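PDB 2PTM: hyperpolarization-activated (Ih) channel from Strongylocentrotus purpuratus, which probably works as a voltage-gated potassium channel of the cell membrane, its carboxy-terminal region, present here, binding cyclic AMP. Local coordinates for residues I122-I125 and V131-T134; D103-E108 and R114-Q119; I145-R150 and Q171-V176. One frame throughout, in Å; residues are numbered along the deposited sequence.

Contact 1. Residues I122-I125 and V131-T134. With CMP (adenosine-3',5'-cyclic-monophosphate), chain C.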
loop_
_atom_site.group_PDB
_atom_site.type_symbol
_atom_site.label_atom_id
_atom_site.label_comp_id
_atom_site.label_asym_id
_atom_site.label_seq_id
_atom_site.Cartn_x
_atom_site.Cartn_y
_atom_site.Cartn_z
ATOM N N ILE A 122 -22.006 10.465 23.902
ATOM C CA ILE A 122 -21.784 11.741 24.575
ATOM C C ILE A 122 -20.307 11.852 24.914
ATOM O O ILE A 122 -19.727 10.917 25.463
ATOM C CB ILE A 122 -22.587 11.816 25.877
ATOM C CG1 ILE A 122 -24.086 11.727 25.572
ATOM C CG2 ILE A 122 -22.244 13.087 26.625
ATOM C CD1 ILE A 122 -24.952 11.610 26.800
ATOM N N VAL A 123 -19.694 12.981 24.568
ATOM C CA VAL A 123 -18.308 13.244 24.938
ATOM C C VAL A 123 -18.212 14.544 25.732
ATOM O O VAL A 123 -19.065 15.426 25.595
ATOM C CB VAL A 123 -17.376 13.311 23.695
ATOM C CG1 VAL A 123 -17.463 12.023 22.908
ATOM C CG2 VAL A 123 -17.743 14.489 22.810
ATOM N N ASP A 124 -17.191 14.636 26.582
ATOM C CA ASP A 124 -16.896 15.860 27.321
ATOM C C ASP A 124 -15.719 16.564 26.674
ATOM O O ASP A 124 -14.745 15.914 26.293
ATOM C CB ASP A 124 -16.519 15.536 28.768
ATOM C CG ASP A 124 -17.704 15.092 29.600
ATOM O OD1 ASP A 124 -18.856 15.458 29.279
ATOM O OD2 ASP A 124 -17.473 14.381 30.595
ATOM N N ILE A 125 -15.814 17.888 26.547
ATOM C CA ILE A 125 -14.703 18.712 26.089
ATOM C C ILE A 125 -13.986 19.253 27.327
ATOM O O ILE A 125 -14.566 20.013 28.095
ATOM C CB ILE A 125 -15.205 19.898 25.223
ATOM C CG1 ILE A 125 -16.105 19.397 24.079
ATOM C CG2 ILE A 125 -14.035 20.733 24.704
ATOM C CD1 ILE A 125 -15.466 18.361 23.194
ATOM N N VAL A 131 -11.250 21.861 33.461
ATOM C CA VAL A 131 -12.660 22.237 33.440
ATOM C C VAL A 131 -13.337 21.694 32.189
ATOM O O VAL A 131 -12.779 21.749 31.094
ATOM C CB VAL A 131 -12.879 23.766 33.480
ATOM C CG1 VAL A 131 -12.345 24.423 32.209
ATOM C CG2 VAL A 131 -14.357 24.075 33.619
ATOM N N ILE A 132 -14.544 21.171 32.362
ATOM C CA ILE A 132 -15.327 20.696 31.236
ATOM C C ILE A 132 -16.036 21.888 30.612
ATOM O O ILE A 132 -16.889 22.513 31.246
ATOM C CB ILE A 132 -16.342 19.641 31.683
ATOM C CG1 ILE A 132 -15.598 18.429 32.258
ATOM C CG2 ILE A 132 -17.253 19.238 30.514
ATOM C CD1 ILE A 132 -16.502 17.392 32.889
ATOM N N ALA A 133 -15.648 22.233 29.390
ATOM C CA ALA A 133 -16.235 23.385 28.712
ATOM C C ALA A 133 -17.676 23.073 28.340
ATOM O O ALA A 133 -18.567 23.897 28.494
ATOM C CB ALA A 133 -15.433 23.738 27.469
ATOM N N THR A 134 -17.895 21.862 27.853
ATOM C CA THR A 134 -19.208 21.468 27.386
ATOM C C THR A 134 -19.181 19.986 27.059
ATOM O O THR A 134 -18.121 19.355 27.098
ATOM C CB THR A 134 -19.600 22.248 26.121
ATOM O OG1 THR A 134 -20.997 22.072 25.854
ATOM C CG2 THR A 134 -18.785 21.767 24.923
HETATM P P CMP C . -9.351 20.228 18.219
HETATM O O1P CMP C . -8.521 21.366 18.890
HETATM O O2P CMP C . -8.897 19.733 16.928
HETATM O "O5'" CMP C . -9.450 19.168 19.425
HETATM C "C5'" CMP C . -10.359 19.222 20.499
HETATM C "C4'" CMP C . -11.770 19.590 20.062
HETATM O "O4'" CMP C . -12.650 20.034 21.089
HETATM C "C3'" CMP C . -11.664 20.832 19.211
HETATM O "O3'" CMP C . -10.839 20.856 18.096
HETATM C "C2'" CMP C . -13.099 21.314 18.995
HETATM O "O2'" CMP C . -13.750 20.430 18.093
HETATM C "C1'" CMP C . -13.628 20.899 20.411
HETATM N N9 CMP C . -13.856 22.040 21.250
HETATM C C8 CMP C . -12.914 22.876 21.902
HETATM N N7 CMP C . -13.498 23.826 22.651
HETATM C C5 CMP C . -14.874 23.635 22.478
HETATM C C6 CMP C . -16.042 24.292 22.962
HETATM N N6 CMP C . -15.940 25.360 23.817
HETATM N N1 CMP C . -17.269 23.838 22.564
HETATM C C2 CMP C . -17.336 22.769 21.739
HETATM N N3 CMP C . -16.330 22.042 21.206
HETATM C C4 CMP C . -15.120 22.497 21.610
#

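Contact 2. Residues D103-E108 and R114-Q119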
loop_
_atom_site.group_PDB
_atom_site.type_symbol
_atom_site.label_atom_id
_atom_site.label_comp_id
_atom_site.label_asym_id
_atom_site.label_seq_id
_atom_site.Cartn_x
_atom_site.Cartn_y
_atom_site.Cartn_z
ATOM N N ASP A 103 -12.684 6.612 27.433
ATOM C CA ASP A 103 -11.631 6.729 26.419
ATOM C C ASP A 103 -11.368 8.192 26.074
ATOM O O ASP A 103 -12.304 8.962 25.861
ATOM C CB ASP A 103 -12.020 6.020 25.119
ATOM C CG ASP A 103 -11.807 4.525 25.166
ATOM O OD1 ASP A 103 -11.258 4.018 26.173
ATOM O OD2 ASP A 103 -12.193 3.859 24.178
ATOM N N TYR A 104 -10.097 8.566 25.991
ATOM C CA TYR A 104 -9.734 9.861 25.424
ATOM C C TYR A 104 -9.568 9.743 23.912
ATOM O O TYR A 104 -8.599 9.170 23.431
ATOM C CB TYR A 104 -8.451 10.404 26.059
ATOM C CG TYR A 104 -8.662 10.974 27.438
ATOM C CD1 TYR A 104 -8.977 12.315 27.620
ATOM C CD2 TYR A 104 -8.548 10.171 28.559
ATOM C CE1 TYR A 104 -9.174 12.833 28.885
ATOM C CE2 TYR A 104 -8.739 10.676 29.819
ATOM C CZ TYR A 104 -9.052 12.000 29.982
ATOM O OH TYR A 104 -9.245 12.474 31.253
ATOM N N VAL A 105 -10.531 10.270 23.166
ATOM C CA VAL A 105 -10.439 10.279 21.711
ATOM C C VAL A 105 -9.361 11.265 21.280
ATOM O O VAL A 105 -8.629 11.023 20.321
ATOM C CB VAL A 105 -11.765 10.697 21.076
ATOM C CG1 VAL A 105 -11.695 10.574 19.542
ATOM C CG2 VAL A 105 -12.905 9.859 21.650
ATOM N N ILE A 106 -9.268 12.368 22.011
ATOM C CA ILE A 106 -8.327 13.446 21.702
ATOM C C ILE A 106 -7.683 13.941 22.977
ATOM O O ILE A 106 -8.362 14.108 23.987
ATOM C CB ILE A 106 -9.045 14.636 21.032
ATOM C CG1 ILE A 106 -9.459 14.279 19.596
ATOM C CG2 ILE A 106 -8.144 15.879 21.000
ATOM C CD1 ILE A 106 -10.239 15.412 18.891
ATOM N N GLN A 107 -6.367 14.167 22.921
ATOM C CA GLN A 107 -5.614 14.754 24.021
ATOM C C GLN A 107 -5.173 16.175 23.671
ATOM O O GLN A 107 -4.588 16.407 22.616
ATOM C CB GLN A 107 -4.368 13.906 24.314
ATOM C CG GLN A 107 -4.664 12.554 24.942
ATOM C CD GLN A 107 -4.921 12.659 26.424
ATOM O OE1 GLN A 107 -4.751 13.721 27.017
ATOM N NE2 GLN A 107 -5.330 11.557 27.034
ATOM N N GLU A 108 -5.449 17.117 24.566
ATOM C CA GLU A 108 -5.020 18.498 24.385
ATOM C C GLU A 108 -3.515 18.565 24.174
ATOM O O GLU A 108 -2.761 17.868 24.850
ATOM C CB GLU A 108 -5.408 19.325 25.613
ATOM C CG GLU A 108 -5.095 20.810 25.521
ATOM C CD GLU A 108 -3.701 21.159 26.002
ATOM O OE1 GLU A 108 -3.148 20.423 26.853
ATOM O OE2 GLU A 108 -3.159 22.180 25.530
ATOM N N ARG A 114 -7.068 13.703 12.225
ATOM C CA ARG A 114 -8.426 13.543 11.718
ATOM C C ARG A 114 -9.432 14.270 12.616
ATOM O O ARG A 114 -9.105 14.643 13.743
ATOM C CB ARG A 114 -8.786 12.047 11.620
ATOM C CG ARG A 114 -8.856 11.289 12.962
ATOM C CD ARG A 114 -8.692 9.785 12.741
ATOM N NE ARG A 114 -9.084 8.972 13.895
ATOM C CZ ARG A 114 -8.311 8.748 14.953
ATOM N NH1 ARG A 114 -7.100 9.293 15.016
ATOM N NH2 ARG A 114 -8.748 7.986 15.951
ATOM N N MET A 115 -10.647 14.473 12.108
ATOM C CA MET A 115 -11.742 15.009 12.916
ATOM C C MET A 115 -12.838 13.956 12.994
ATOM O O MET A 115 -12.760 12.932 12.307
ATOM C CB MET A 115 -12.307 16.296 12.317
ATOM C CG MET A 115 -13.037 16.081 10.997
ATOM S SD MET A 115 -14.013 17.523 10.581
ATOM C CE MET A 115 -15.192 17.535 11.921
ATOM N N PHE A 116 -13.849 14.213 13.824
ATOM C CA PHE A 116 -14.859 13.203 14.153
ATOM C C PHE A 116 -16.276 13.750 14.107
ATOM O O PHE A 116 -16.538 14.850 14.603
ATOM C CB PHE A 116 -14.627 12.664 15.566
ATOM C CG PHE A 116 -13.257 12.091 15.781
ATOM C CD1 PHE A 116 -13.037 10.724 15.643
ATOM C CD2 PHE A 116 -12.191 12.913 16.126
ATOM C CE1 PHE A 116 -11.771 10.189 15.847
ATOM C CE2 PHE A 116 -10.927 12.384 16.320
ATOM C CZ PHE A 116 -10.713 11.022 16.179
ATOM N N PHE A 117 -17.188 12.967 13.539
ATOM C CA PHE A 117 -18.620 13.255 13.599
ATOM C C PHE A 117 -19.244 12.247 14.542
ATOM O O PHE A 117 -18.945 11.055 14.448
ATOM C CB PHE A 117 -19.256 13.111 12.214
ATOM C CG PHE A 117 -18.798 14.148 11.236
ATOM C CD1 PHE A 117 -19.501 15.334 11.088
ATOM C CD2 PHE A 117 -17.652 13.951 10.483
ATOM C CE1 PHE A 117 -19.079 16.298 10.194
ATOM C CE2 PHE A 117 -17.217 14.918 9.583
ATOM C CZ PHE A 117 -17.931 16.090 9.439
ATOM N N ILE A 118 -20.111 12.710 15.442
ATOM C CA ILE A 118 -20.736 11.813 16.409
ATOM C C ILE A 118 -22.034 11.239 15.851
ATOM O O ILE A 118 -22.997 11.973 15.612
ATOM C CB ILE A 118 -21.049 12.532 17.740
ATOM C CG1 ILE A 118 -19.771 13.130 18.347
ATOM C CG2 ILE A 118 -21.710 11.580 18.735
ATOM C CD1 ILE A 118 -20.022 13.957 19.626
ATOM N N GLN A 119 -22.062 9.930 15.627
ATOM C CA GLN A 119 -23.312 9.293 15.246
ATOM C C GLN A 119 -24.119 9.124 16.509
ATOM O O GLN A 119 -25.236 9.638 16.629
ATOM C CB GLN A 119 -23.086 7.929 14.617
ATOM C CG GLN A 119 -24.410 7.222 14.280
ATOM C CD GLN A 119 -24.178 5.911 13.592
ATOM O OE1 GLN A 119 -23.662 4.964 14.190
ATOM N NE2 GLN A 119 -24.539 5.845 12.320
#

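Contact 3. Residues I145-R150 and Q171-V176. With CMP (adenosine-3',5'-cyclic-monophosphate), chain C.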
loop_
_atom_site.group_PDB
_atom_site.type_symbol
_atom_site.label_atom_id
_atom_site.label_comp_id
_atom_site.label_asym_id
_atom_site.label_seq_id
_atom_site.Cartn_x
_atom_site.Cartn_y
_atom_site.Cartn_z
ATOM N N ILE A 145 -10.652 21.896 14.825
ATOM C CA ILE A 145 -9.887 23.135 15.009
ATOM C C ILE A 145 -8.449 22.924 14.569
ATOM O O ILE A 145 -7.897 23.701 13.782
ATOM C CB ILE A 145 -9.866 23.619 16.487
ATOM C CG1 ILE A 145 -11.272 23.874 17.020
ATOM C CG2 ILE A 145 -9.021 24.870 16.612
ATOM C CD1 ILE A 145 -12.101 24.675 16.114
ATOM N N CYS A 146 -7.850 21.856 15.083
ATOM C CA CYS A 146 -6.467 21.497 14.772
ATOM C C CYS A 146 -6.237 21.317 13.268
ATOM O O CYS A 146 -5.175 21.646 12.747
ATOM C CB CYS A 146 -6.127 20.206 15.517
ATOM S SG CYS A 146 -4.467 19.625 15.328
ATOM N N LEU A 147 -7.235 20.786 12.568
ATOM C CA LEU A 147 -7.131 20.599 11.117
ATOM C C LEU A 147 -7.192 21.926 10.368
ATOM O O LEU A 147 -6.650 22.056 9.271
ATOM C CB LEU A 147 -8.244 19.680 10.603
ATOM C CG LEU A 147 -8.330 18.281 11.216
ATOM C CD1 LEU A 147 -9.246 17.417 10.382
ATOM C CD2 LEU A 147 -6.955 17.668 11.285
ATOM N N LEU A 148 -7.879 22.899 10.951
ATOM C CA LEU A 148 -8.000 24.217 10.337
ATOM C C LEU A 148 -6.754 25.067 10.570
ATOM O O LEU A 148 -6.317 25.798 9.680
ATOM C CB LEU A 148 -9.250 24.942 10.856
ATOM C CG LEU A 148 -10.602 24.345 10.461
ATOM C CD1 LEU A 148 -11.743 24.956 11.282
ATOM C CD2 LEU A 148 -10.843 24.526 8.970
ATOM N N THR A 149 -6.177 24.964 11.763
ATOM C CA THR A 149 -5.020 25.779 12.125
ATOM C C THR A 149 -3.703 25.088 11.791
ATOM O O THR A 149 -2.661 25.734 11.699
ATOM C CB THR A 149 -4.994 26.069 13.629
ATOM O OG1 THR A 149 -4.764 24.846 14.338
ATOM C CG2 THR A 149 -6.305 26.681 14.081
ATOM N N ARG A 150 -3.757 23.773 11.627
ATOM C CA ARG A 150 -2.554 22.961 11.467
ATOM C C ARG A 150 -1.612 23.144 12.658
ATOM O O ARG A 150 -0.393 22.991 12.534
ATOM C CB ARG A 150 -1.850 23.295 10.150
ATOM C CG ARG A 150 -2.755 23.177 8.935
ATOM C CD ARG A 150 -2.191 23.923 7.735
ATOM N NE ARG A 150 -3.159 23.987 6.644
ATOM C CZ ARG A 150 -4.076 24.942 6.513
ATOM N NH1 ARG A 150 -4.148 25.922 7.405
ATOM N NH2 ARG A 150 -4.921 24.918 5.489
ATOM N N GLN A 171 -6.061 14.632 5.341
ATOM C CA GLN A 171 -5.933 14.677 3.885
ATOM C C GLN A 171 -7.292 14.799 3.202
ATOM O O GLN A 171 -7.461 15.627 2.311
ATOM C CB GLN A 171 -5.158 13.467 3.350
ATOM C CG GLN A 171 -5.133 12.288 4.306
ATOM C CD GLN A 171 -4.032 12.407 5.347
ATOM O OE1 GLN A 171 -2.898 12.787 5.031
ATOM N NE2 GLN A 171 -4.356 12.078 6.593
ATOM N N HIS A 172 -8.258 13.988 3.624
ATOM C CA HIS A 172 -9.601 14.047 3.045
ATOM C C HIS A 172 -10.330 15.338 3.415
ATOM O O HIS A 172 -11.058 15.903 2.601
ATOM C CB HIS A 172 -10.438 12.835 3.473
ATOM C CG HIS A 172 -9.865 11.519 3.046
ATOM N ND1 HIS A 172 -9.273 11.327 1.814
ATOM C CD2 HIS A 172 -9.812 10.321 3.676
ATOM C CE1 HIS A 172 -8.870 10.072 1.709
ATOM N NE2 HIS A 172 -9.183 9.441 2.827
ATOM N N PHE A 173 -10.153 15.771 4.662
ATOM C CA PHE A 173 -10.695 17.033 5.157
ATOM C C PHE A 173 -10.279 18.174 4.233
ATOM O O PHE A 173 -11.118 18.945 3.750
ATOM C CB PHE A 173 -10.180 17.262 6.584
ATOM C CG PHE A 173 -10.589 18.575 7.203
ATOM C CD1 PHE A 173 -11.765 18.679 7.933
ATOM C CD2 PHE A 173 -9.775 19.691 7.095
ATOM C CE1 PHE A 173 -12.133 19.878 8.530
ATOM C CE2 PHE A 173 -10.136 20.899 7.684
ATOM C CZ PHE A 173 -11.320 20.992 8.405
ATOM N N ASN A 174 -8.983 18.272 3.975
ATOM C CA ASN A 174 -8.472 19.339 3.131
ATOM C C ASN A 174 -8.937 19.200 1.685
ATOM O O ASN A 174 -9.117 20.187 0.993
ATOM C CB ASN A 174 -6.946 19.421 3.223
ATOM C CG ASN A 174 -6.479 20.152 4.468
ATOM O OD1 ASN A 174 -6.963 21.242 4.782
ATOM N ND2 ASN A 174 -5.535 19.556 5.183
ATOM N N GLN A 175 -9.153 17.965 1.247
ATOM C CA GLN A 175 -9.667 17.704 -0.092
ATOM C C GLN A 175 -11.094 18.229 -0.266
ATOM O O GLN A 175 -11.376 18.974 -1.201
ATOM C CB GLN A 175 -9.625 16.204 -0.398
ATOM C CG GLN A 175 -8.231 15.643 -0.631
ATOM C CD GLN A 175 -8.238 14.132 -0.820
ATOM O OE1 GLN A 175 -9.296 13.516 -0.977
ATOM N NE2 GLN A 175 -7.053 13.530 -0.802
ATOM N N VAL A 176 -11.991 17.849 0.638
ATOM C CA VAL A 176 -13.395 18.224 0.498
ATOM C C VAL A 176 -13.638 19.728 0.672
ATOM O O VAL A 176 -14.539 20.292 0.047
ATOM C CB VAL A 176 -14.305 17.408 1.440
ATOM C CG1 VAL A 176 -13.998 15.931 1.302
ATOM C CG2 VAL A 176 -14.118 17.844 2.873
HETATM P P CMP C . -9.351 20.228 18.219
HETATM O O1P CMP C . -8.521 21.366 18.890
HETATM O O2P CMP C . -8.897 19.733 16.928
HETATM O "O5'" CMP C . -9.450 19.168 19.425
HETATM C "C5'" CMP C . -10.359 19.222 20.499
HETATM C "C4'" CMP C . -11.770 19.590 20.062
HETATM O "O4'" CMP C . -12.650 20.034 21.089
HETATM C "C3'" CMP C . -11.664 20.832 19.211
HETATM O "O3'" CMP C . -10.839 20.856 18.096
HETATM C "C2'" CMP C . -13.099 21.314 18.995
HETATM O "O2'" CMP C . -13.750 20.430 18.093
HETATM C "C1'" CMP C . -13.628 20.899 20.411
HETATM N N9 CMP C . -13.856 22.040 21.250
HETATM C C8 CMP C . -12.914 22.876 21.902
HETATM N N7 CMP C . -13.498 23.826 22.651
HETATM C C5 CMP C . -14.874 23.635 22.478
HETATM C C6 CMP C . -16.042 24.292 22.962
HETATM N N6 CMP C . -15.940 25.360 23.817
HETATM N N1 CMP C . -17.269 23.838 22.564
HETATM C C2 CMP C . -17.336 22.769 21.739
HETATM N N3 CMP C . -16.330 22.042 21.206
HETATM C C4 CMP C . -15.120 22.497 21.610
HETATM O O HOH W 1 -6.930 23.127 6.793
#

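Contact 1. Residues I122-I125 and V131-T134
Ile-125 and Thr-134 are neighbours across the hairpin of strands 123-126 and 132-136; their side chains lie side by side on the face that carries the cyclic AMP. Two backbone bonds hold the strands here. Ile-125 N donates to Thr-134 O at 2.8 Å, almost straight at 171°. Ala-133 N bonds back to Ile-125 O at 2.8 Å, more bent. Ile-132 CA adds a CH contact to the same oxygen.

The two branches of Ile-125 do different work. CG1 sits beside the backbone N (chi1 -53°) and lies 3.7 Å from Thr-134 CG2. CG2 is anti to that N and reaches CMP N9 at 3.7 Å, while CD1 touches the ribose at CMP O4', 3.9 Å away. In Thr-134 the hydroxyl is anti to the backbone N (chi1 -167°). This leaves CG2 between N and the carbonyl carbon, where it meets CMP N1 at 3.5 Å. Ala-133 CB comes 4.3 Å from Ile-125 CG2.

Asp-124 and Ile-132 cross at a slant, with CD1 of Ile-132 at 3.9 Å from Asp-124 OD2. The polar end of Asp-124 is engaged by Ser-135, through OD1. The side chains of Ile-125 and Thr-134 thus meet the nucleotide through carbon, so this part of the pocket offers the purine and ribose van der Waals contact.

Contact 2. Residues D103-E108 and R114-Q119
Phe-116 on strand 114-118 and Val-105 at the corner of segment 103-108 come from opposite directions and meet in the interior of the cyclic nucleotide-binding domain. From CB of Phe-116, CG sits beside the backbone N (chi1 -56°), which carries the ring toward Val-105 and Ile-106. CD1 and CD2 lie 4.1 and 4.2 Å from Val-105 CG1. CE1 is closer to Val-105 CG1, at 3.7 Å. CE2 touches two residues: Val-105 CG1 at 3.8 Å and Ile-106 CD1 at 4.0 Å. The tip, CZ, comes nearest, 3.5 Å from Val-105 CG1.

The methyl therefore covers one ring face. Val-105 CG1 stands 3.7 Å from the centroid of the Phe-116 ring, 18° off the normal, a CH-pi contact. It can reach there because it is anti to the backbone N (chi1 -175°). Ile-106 slides past the ring in the opposite direction and meets it obliquely. Val-105 and Ile-106 both face Val-157, forming a classic beta bulge.

The ring of Phe-142 also meets that of Phe-116. Arg-114 NH2 lies in plane at the ring edge and forms a salt bridge with Glu-58 of the second subunit. No hydrogen bond crosses this contact. Its chemistry is apolar: aliphatic methyls against an aromatic ring, linking the two beta sheets beside the cyclic AMP pocket, which Ile-106 also lines.

Contact 3. Residues I145-R150 and Q171-V176
The short helix 145-149 of the phosphate-binding cassette, the part of a cyclic nucleotide-binding domain that grips the cyclic phosphate, rests here on helix 170-179. At its start, Cys-146 N donates to CMP O2P at 3.0 Å. Ile-145 N makes a weak, longer bond to CMP O3'.

The two helices meet at the Phe-173 ring. Its CG is anti to the backbone N (chi1 176°), which sends the ring to Leu-147. Leu-147 lies over one face. Its CB is 3.9 Å from the ring centroid, 19° off the normal, a CH-pi contact, and its CD1 is 3.6 Å from CG of Phe-173. Leu-148 comes at about a right angle to place CD2 in the ring plane, at the edge, 3.6 Å from Phe-173 CZ. With an alanine in place of this ring, Leu-147 would probably lose the face it lies on, and a gap is likely to open beside Leu-148.

A water links one helix's backbone to a side chain of the other: it donates to Leu-147 O at 2.7 Å and to Asn-174 OD1 at 2.8 Å. The same amide oxygen accepts a hydrogen bond from Arg-184.

Around this pair, helix 181-192 covers Leu-148 and Phe-173 with Met-187. Met-115 of strand 114-118 touches Leu-147 and Phe-173, and helix 84-93 packs on Val-176. This joins the cassette helix to the beta roll and the surrounding helices.

Contact 2 comes first along the chain, then contact 1, then contact 3. All lie in the cyclic nucleotide-binding domain. The centres of contacts 1 and 2 are about 12 Å apart, and the two contacts touch where Val-123 packs on Ile-118. Strands 104-106, 123-126 and 132-136 belong to one sheet, and strand 114-118 to the other. Contact 3 lies about 14 Å from contact 2, centre to centre, and strand 114-118 joins the two. Contacts 1 and 3 do not touch, with nearest atoms about 9 Å apart, yet both reach cyclic AMP: contact 1 at the base and ribose, contact 3 at the phosphate and ribose. The nucleotide therefore bridges the hairpin and the cassette helix.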